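Local coordinates for PCF11 protein (PDB 1SZ9) that binds the carboxy-terminal domain of RNA polymerase II through its CTD-interacting domain and probably links transcription to processing of the mRNA 3' end, at residues Y43-I48 against T79-R84; A63-D68 against I106-L111; R92-V97 against I136-A141. All blocks are in the same frame, centred on the assembly; numbering follows the deposited sequence.

Interaction 1: residues Y43-I48 against T79-R84; sequences YFVDAI and TIYFSR
Val45 and Phe82 form the centre of an apolar contact between helices 41-54 and 78-83. The axes of the two short segments approach to 10.2 Å, at an angle of 41°. The main interaction is a CH-pi contact. Val45 CG2 lies over one face of the Phe82 ring, 4.0 Å from the ring centroid and 14° off the normal. The other methyl, Val45 CG1, is anti to the backbone N (chi1 170°) and meets Phe82 CE1 at 3.7 Å. Both branches of the valine therefore press on one ring.

The remaining contacts are plain van der Waals packing. Ile48, about one helical turn on, brings its CD1 to the edge of the same ring, with Ile48 CD1 3.8 Å from Phe82 CZ. Val45 CG2 also touches Tyr81 CB at 3.8 Å, near the edge of the tyrosine ring, at the exposed border of the contact. Leu67 and Cys71 of helix 57-73 and Phe123 also pack on Phe82.

Ser83 OG donates to Thr79 O at 2.6 Å, within its own segment, and is also hydrogen-bonded to Glu124 N. The meeting surface is thus joined by shape and dispersion, with Phe82 inserted into the helical core of the CID domain.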
# COMPACT_ATOMS: atom_id res chain seq x y z
N TYR A 43 -3.60 -12.00 6.32
CA TYR A 43 -4.20 -12.47 5.07
C TYR A 43 -4.44 -11.29 4.15
O TYR A 43 -4.18 -11.37 2.96
CB TYR A 43 -5.51 -13.20 5.33
CG TYR A 43 -5.29 -14.52 6.03
CD1 TYR A 43 -4.49 -15.50 5.46
CD2 TYR A 43 -5.84 -14.75 7.30
CE1 TYR A 43 -4.23 -16.68 6.12
CE2 TYR A 43 -5.58 -15.94 7.97
CZ TYR A 43 -4.77 -16.90 7.38
OH TYR A 43 -4.49 -18.06 8.04
N PHE A 44 -4.94 -10.20 4.71
CA PHE A 44 -5.20 -8.99 3.93
C PHE A 44 -3.88 -8.41 3.42
O PHE A 44 -3.79 -7.96 2.28
CB PHE A 44 -5.96 -7.96 4.77
CG PHE A 44 -7.30 -8.44 5.26
CD1 PHE A 44 -7.96 -9.48 4.62
CD2 PHE A 44 -7.92 -7.82 6.34
CE1 PHE A 44 -9.23 -9.91 5.05
CE2 PHE A 44 -9.19 -8.24 6.78
CZ PHE A 44 -9.84 -9.28 6.12
N VAL A 45 -2.84 -8.41 4.25
CA VAL A 45 -1.55 -7.89 3.80
C VAL A 45 -1.02 -8.69 2.62
O VAL A 45 -0.59 -8.13 1.61
CB VAL A 45 -0.52 -7.90 4.95
CG1 VAL A 45 0.88 -7.59 4.41
CG2 VAL A 45 -0.92 -6.84 5.98
N ASP A 46 -1.05 -10.02 2.72
CA ASP A 46 -0.54 -10.84 1.63
C ASP A 46 -1.35 -10.69 0.36
O ASP A 46 -0.81 -10.70 -0.73
CB ASP A 46 -0.46 -12.31 2.04
CG ASP A 46 0.66 -12.56 3.03
OD1 ASP A 46 1.64 -11.78 3.06
OD2 ASP A 46 0.55 -13.56 3.78
N ALA A 47 -2.66 -10.54 0.52
CA ALA A 47 -3.53 -10.36 -0.64
C ALA A 47 -3.16 -9.05 -1.36
O ALA A 47 -3.05 -9.02 -2.59
CB ALA A 47 -4.98 -10.31 -0.18
N ILE A 48 -2.96 -7.97 -0.61
CA ILE A 48 -2.61 -6.70 -1.22
C ILE A 48 -1.21 -6.72 -1.84
O ILE A 48 -1.03 -6.24 -2.95
CB ILE A 48 -2.75 -5.54 -0.20
CG1 ILE A 48 -4.23 -5.30 0.07
CG2 ILE A 48 -2.15 -4.23 -0.76
CD1 ILE A 48 -4.49 -4.28 1.13
N THR A 79 0.36 -1.08 9.61
CA THR A 79 1.53 -0.23 9.45
C THR A 79 2.80 -1.04 9.73
O THR A 79 3.84 -0.86 9.09
CB THR A 79 1.51 0.97 10.43
OG1 THR A 79 1.16 0.50 11.74
CG2 THR A 79 0.52 2.06 9.98
N ILE A 80 2.70 -1.95 10.71
CA ILE A 80 3.83 -2.79 11.08
C ILE A 80 4.04 -3.88 10.04
O ILE A 80 5.15 -4.05 9.54
CB ILE A 80 3.58 -3.46 12.47
CG1 ILE A 80 3.53 -2.37 13.55
CG2 ILE A 80 4.69 -4.46 12.79
CD1 ILE A 80 3.06 -2.88 14.90
N TYR A 81 2.98 -4.60 9.70
CA TYR A 81 3.09 -5.68 8.72
C TYR A 81 3.54 -5.26 7.33
O TYR A 81 4.41 -5.91 6.75
CB TYR A 81 1.77 -6.44 8.62
CG TYR A 81 1.34 -7.12 9.90
CD1 TYR A 81 2.14 -7.10 11.05
CD2 TYR A 81 0.12 -7.80 9.97
CE1 TYR A 81 1.74 -7.72 12.24
CE2 TYR A 81 -0.30 -8.43 11.14
CZ TYR A 81 0.52 -8.39 12.27
OH TYR A 81 0.09 -8.99 13.43
N PHE A 82 2.95 -4.20 6.76
CA PHE A 82 3.34 -3.74 5.42
C PHE A 82 4.77 -3.17 5.39
O PHE A 82 5.39 -3.14 4.33
CB PHE A 82 2.39 -2.65 4.90
CG PHE A 82 1.09 -3.17 4.36
CD1 PHE A 82 1.09 -4.04 3.25
CD2 PHE A 82 -0.13 -2.78 4.92
CE1 PHE A 82 -0.12 -4.51 2.70
CE2 PHE A 82 -1.33 -3.24 4.38
CZ PHE A 82 -1.33 -4.11 3.26
N SER A 83 5.28 -2.72 6.54
CA SER A 83 6.63 -2.16 6.60
C SER A 83 7.70 -3.15 6.17
O SER A 83 8.73 -2.74 5.64
CB SER A 83 7.01 -1.71 8.02
OG SER A 83 6.36 -0.50 8.39
N ARG A 84 7.47 -4.44 6.40
CA ARG A 84 8.47 -5.43 6.06
C ARG A 84 8.88 -5.51 4.59
O ARG A 84 10.07 -5.58 4.29
CB ARG A 84 8.06 -6.83 6.54
CG ARG A 84 9.15 -7.87 6.24
CD ARG A 84 8.98 -9.12 7.06
NE ARG A 84 8.84 -8.81 8.48
CZ ARG A 84 8.24 -9.61 9.35
NH1 ARG A 84 7.75 -10.76 8.92
NH2 ARG A 84 8.09 -9.24 10.62

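Interaction 2: residues A63-D68 against I106-L111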
# COMPACT_ATOMS: atom_id res chain seq x y z
N ALA A 63 -3.79 -0.61 -5.99
CA ALA A 63 -3.60 -1.58 -4.91
C ALA A 63 -2.77 -0.89 -3.82
O ALA A 63 -2.99 -1.11 -2.62
CB ALA A 63 -2.87 -2.84 -5.43
N PHE A 64 -1.79 -0.09 -4.22
CA PHE A 64 -0.99 0.66 -3.24
C PHE A 64 -1.90 1.70 -2.54
O PHE A 64 -1.67 2.05 -1.38
CB PHE A 64 0.19 1.38 -3.91
CG PHE A 64 1.54 0.83 -3.50
CD1 PHE A 64 1.98 0.94 -2.18
CD2 PHE A 64 2.38 0.23 -4.44
CE1 PHE A 64 3.23 0.46 -1.80
CE2 PHE A 64 3.64 -0.26 -4.07
CZ PHE A 64 4.06 -0.14 -2.74
N TYR A 65 -2.91 2.21 -3.24
CA TYR A 65 -3.82 3.17 -2.58
C TYR A 65 -4.64 2.43 -1.54
O TYR A 65 -4.99 2.98 -0.50
CB TYR A 65 -4.75 3.89 -3.57
CG TYR A 65 -4.09 4.97 -4.41
CD1 TYR A 65 -2.78 5.41 -4.15
CD2 TYR A 65 -4.78 5.57 -5.46
CE1 TYR A 65 -2.19 6.45 -4.93
CE2 TYR A 65 -4.21 6.59 -6.23
CZ TYR A 65 -2.92 7.02 -5.96
OH TYR A 65 -2.39 8.07 -6.69
N ALA A 66 -4.92 1.15 -1.80
CA ALA A 66 -5.65 0.34 -0.82
C ALA A 66 -4.75 0.18 0.43
O ALA A 66 -5.19 0.37 1.57
CB ALA A 66 -5.98 -1.02 -1.41
N LEU A 67 -3.48 -0.18 0.20
CA LEU A 67 -2.49 -0.34 1.26
C LEU A 67 -2.37 0.97 2.06
O LEU A 67 -2.35 0.97 3.29
CB LEU A 67 -1.13 -0.68 0.63
CG LEU A 67 0.11 -0.94 1.51
CD1 LEU A 67 1.16 -1.74 0.72
CD2 LEU A 67 0.72 0.38 2.00
N ASP A 68 -2.30 2.08 1.33
CA ASP A 68 -2.19 3.41 1.92
C ASP A 68 -3.40 3.74 2.82
O ASP A 68 -3.24 4.20 3.94
CB ASP A 68 -2.10 4.46 0.80
CG ASP A 68 -1.93 5.87 1.32
OD1 ASP A 68 -0.81 6.23 1.71
OD2 ASP A 68 -2.92 6.61 1.35
N ILE A 106 5.24 8.96 -5.93
CA ILE A 106 6.10 9.89 -5.20
C ILE A 106 5.29 10.73 -4.21
O ILE A 106 5.70 10.92 -3.06
CB ILE A 106 6.87 10.81 -6.20
CG1 ILE A 106 7.90 9.97 -6.97
CG2 ILE A 106 7.54 12.02 -5.44
CD1 ILE A 106 8.40 10.63 -8.26
N ASN A 107 4.15 11.24 -4.66
CA ASN A 107 3.31 12.04 -3.78
C ASN A 107 2.83 11.18 -2.62
O ASN A 107 2.79 11.63 -1.47
CB ASN A 107 2.13 12.63 -4.57
CG ASN A 107 2.58 13.76 -5.49
OD1 ASN A 107 3.68 14.28 -5.33
ND2 ASN A 107 1.74 14.15 -6.44
N MET A 108 2.49 9.93 -2.91
CA MET A 108 2.03 9.01 -1.88
C MET A 108 3.12 8.83 -0.82
O MET A 108 2.85 8.83 0.38
CB MET A 108 1.65 7.66 -2.50
CG MET A 108 1.27 6.58 -1.48
SD MET A 108 0.91 5.02 -2.35
CE MET A 108 2.63 4.57 -2.92
N PHE A 109 4.36 8.65 -1.28
CA PHE A 109 5.51 8.50 -0.38
C PHE A 109 5.69 9.76 0.49
O PHE A 109 5.96 9.67 1.69
CB PHE A 109 6.77 8.26 -1.21
CG PHE A 109 8.05 8.43 -0.43
CD1 PHE A 109 8.44 7.46 0.51
CD2 PHE A 109 8.81 9.57 -0.58
CE1 PHE A 109 9.58 7.64 1.28
CE2 PHE A 109 9.97 9.76 0.20
CZ PHE A 109 10.35 8.80 1.14
N LYS A 110 5.56 10.93 -0.13
CA LYS A 110 5.68 12.18 0.61
C LYS A 110 4.71 12.23 1.79
O LYS A 110 5.07 12.63 2.88
CB LYS A 110 5.40 13.39 -0.29
CG LYS A 110 6.59 13.87 -1.12
CD LYS A 110 6.18 15.17 -1.80
CE LYS A 110 7.30 15.78 -2.59
NZ LYS A 110 6.85 17.11 -3.09
N LEU A 111 3.46 11.81 1.56
CA LEU A 111 2.49 11.83 2.66
C LEU A 111 2.79 10.77 3.71
O LEU A 111 2.35 10.91 4.85
CB LEU A 111 1.06 11.66 2.12
CG LEU A 111 0.61 12.75 1.14
CD1 LEU A 111 -0.84 12.49 0.75
CD2 LEU A 111 0.74 14.14 1.78
O HOH W 1 0.30 8.71 1.10
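Met108 reaches across from helix 99-112 and places its sulfur between Phe64 and Tyr65 of helix 57-73, with Asp68 beside the CG of its chain. A chi1 of 175° and an extended chi2 carry the chain straight out from its helix. It bends only at chi3 (70°), which turns the terminal methyl toward Phe64.

Met108 comes in square to the Phe64 side chain. Met108 CE is 3.8 Å from Phe64 CD1, on an oblique approach to the ring. Met108 SD is 5.1 Å from the centroid of the Phe64 ring, also oblique. Tyr65 is met differently. Met108 SD lies at the edge of its ring, near the ring plane, 4.1 Å from Tyr65 CD1. Both are Met-aromatic contacts, one oblique and one edge-on.

Asp68 and Met108 reach past one another from their two helices. Asp68 OD1 comes to 3.8 Å from Met108 CG. A water donates to Asp68 OD1 at 2.8 Å and to Met108 O at 2.7 Å, so it bridges the two helices beside the methionine chain. Asp68 OD1 also accepts a hydrogen bond from Trp112 NE1. Two donors thus grip Asp68 OD1, and OD2 has a long, weak ion pair with Lys72.

The two helical segments run nearly parallel, 9° apart, with axes 11.7 Å from each other. That spacing is wide, and the long methionine spans much of it. Helix 41-54 packs on Phe64 through Ile52. Helix 86-95 adds Thr93 against Phe64 and Tyr90 against Met108, and helix 125-137 packs against Phe109.

Interaction 3: residues R92-V97 against I136-A141; sequences RTYLLV and IKASAA. Unlike the reference sequence in segment 136-141: Ala141 (reference Leu).
This is a small, partly buried contact between the end of helix 86-95 and the turn that follows helix 125-137, toward the C-terminal end of the fold. Tyr94 carries it alone on one side, and Ala138 and Ala140 meet it on the other. Only 95 Å² is buried between the segments.

With chi1 at -170°, the tyrosine ring swings out from its helix toward the turn. Ala140 CB sits 3.2 Å from Tyr94 OH, a close approach, and 4.1 Å from Tyr94 CZ. Ala138 CB is 4.3 Å from Tyr94 CE1. Both methyls come to the ring obliquely.

The two alanines flank Ser139, which has positive phi (52°) and is the C-prime residue of a Schellman motif. In that motif Ala140 N bonds to Leu135 O, and Ser139 N bonds to Ile136 O at 3.0 Å. The motif ends the helix and turns the chain so that both methyls point toward Tyr94. The domain is an all-helical array with arm-like repeats, and here the turn after helix 125-137, the last helix, packs on Tyr94 of helix 86-95.

A water lies in the plane of the tyrosine ring at its edge, 2.6 Å from Tyr94 OH. The same water donates to Ala138 O at 2.9 Å. It thus ties the phenol to the backbone of the turn. The ring is also packed by Leu105 and Ile106 of helix 99-112, and Phe134 of helix 125-137 meets it edge-to-face.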
# COMPACT_ATOMS: atom_id res chain seq x y z
N ARG A 92 10.15 -2.04 -6.75
CA ARG A 92 9.84 -2.89 -7.89
C ARG A 92 8.69 -2.32 -8.70
O ARG A 92 8.73 -2.33 -9.93
CB ARG A 92 9.50 -4.32 -7.43
CG ARG A 92 10.74 -5.12 -7.06
CD ARG A 92 10.43 -6.35 -6.22
NE ARG A 92 11.65 -6.90 -5.62
CZ ARG A 92 11.67 -7.82 -4.66
NH1 ARG A 92 10.54 -8.31 -4.17
NH2 ARG A 92 12.84 -8.23 -4.18
N THR A 93 7.67 -1.80 -8.01
CA THR A 93 6.53 -1.21 -8.70
C THR A 93 6.95 0.01 -9.49
O THR A 93 6.61 0.16 -10.66
CB THR A 93 5.42 -0.81 -7.69
OG1 THR A 93 4.97 -1.99 -7.02
CG2 THR A 93 4.20 -0.14 -8.39
N TYR A 94 7.70 0.89 -8.84
CA TYR A 94 8.19 2.12 -9.45
C TYR A 94 8.95 1.82 -10.74
O TYR A 94 8.80 2.51 -11.75
CB TYR A 94 9.12 2.85 -8.46
CG TYR A 94 9.49 4.25 -8.90
CD1 TYR A 94 10.47 4.45 -9.88
CD2 TYR A 94 8.87 5.38 -8.35
CE1 TYR A 94 10.82 5.74 -10.30
CE2 TYR A 94 9.21 6.68 -8.77
CZ TYR A 94 10.18 6.85 -9.74
OH TYR A 94 10.54 8.10 -10.16
N LEU A 95 9.78 0.78 -10.71
CA LEU A 95 10.57 0.39 -11.87
C LEU A 95 9.74 -0.21 -13.00
O LEU A 95 10.21 -0.32 -14.14
CB LEU A 95 11.66 -0.61 -11.44
CG LEU A 95 12.70 -0.01 -10.49
CD1 LEU A 95 13.62 -1.09 -9.96
CD2 LEU A 95 13.51 1.08 -11.23
N LEU A 96 8.49 -0.57 -12.69
CA LEU A 96 7.61 -1.20 -13.68
C LEU A 96 6.41 -0.38 -14.13
O LEU A 96 5.53 -0.90 -14.82
CB LEU A 96 7.15 -2.57 -13.16
CG LEU A 96 8.26 -3.65 -13.05
CD1 LEU A 96 7.74 -4.90 -12.33
CD2 LEU A 96 8.78 -4.02 -14.44
N VAL A 97 6.35 0.89 -13.74
CA VAL A 97 5.21 1.70 -14.17
C VAL A 97 5.66 2.94 -14.92
O VAL A 97 6.84 3.31 -14.88
CB VAL A 97 4.31 2.12 -12.98
CG1 VAL A 97 3.76 0.86 -12.29
CG2 VAL A 97 5.11 3.01 -12.01
N ILE A 136 16.02 9.30 -4.86
CA ILE A 136 17.12 10.22 -5.19
C ILE A 136 17.94 9.61 -6.36
O ILE A 136 18.25 10.29 -7.33
CB ILE A 136 18.03 10.42 -3.96
CG1 ILE A 136 17.31 11.29 -2.93
CG2 ILE A 136 19.36 11.07 -4.38
CD1 ILE A 136 18.03 11.35 -1.58
N LYS A 137 18.25 8.32 -6.27
CA LYS A 137 19.01 7.66 -7.35
C LYS A 137 18.20 7.51 -8.64
O LYS A 137 18.72 7.07 -9.65
CB LYS A 137 19.49 6.26 -6.92
CG LYS A 137 20.66 6.28 -5.94
CD LYS A 137 21.80 7.16 -6.49
CE LYS A 137 22.82 7.52 -5.41
NZ LYS A 137 23.56 8.75 -5.81
N ALA A 138 16.91 7.87 -8.60
CA ALA A 138 16.08 7.79 -9.79
C ALA A 138 15.70 9.20 -10.25
O ALA A 138 14.76 9.38 -11.03
CB ALA A 138 14.81 6.97 -9.49
N SER A 139 16.44 10.20 -9.77
CA SER A 139 16.20 11.60 -10.11
C SER A 139 14.73 11.92 -9.84
O SER A 139 14.09 12.63 -10.62
CB SER A 139 16.51 11.87 -11.58
OG SER A 139 17.72 11.25 -11.96
N ALA A 140 14.21 11.43 -8.72
CA ALA A 140 12.80 11.61 -8.39
C ALA A 140 12.56 12.33 -7.07
O ALA A 140 11.43 12.66 -6.74
CB ALA A 140 12.10 10.25 -8.37
N ALA A 141 13.63 12.56 -6.31
CA ALA A 141 13.56 13.27 -5.03
C ALA A 141 14.84 14.09 -4.94
O ALA A 141 15.86 13.69 -5.51
CB ALA A 141 13.49 12.26 -3.84
O HOH W 2 12.36 8.23 -12.08

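Overall arrangement
Interaction 1 is the most buried of the three and is wholly apolar where its helices meet. Interactions 2 and 3 are partly buried, and each adds a bridging water. No two share a helix: they join 41-54 with 78-83, 57-73 with 99-112, and 86-95 with the turn after 125-137. The centre of interaction 2 is about 6 Å from the centre of the chain, that of interaction 3 about 16 Å. Interactions 1 and 2 touch through helix 57-73. Interactions 2 and 3 touch where Ile106 CD1 is 3.7 Å from Ala140 CB. Interactions 1 and 3 do not touch, their nearest atoms being about 8 Å apart. Interaction 2 therefore joins the other two within the helical array.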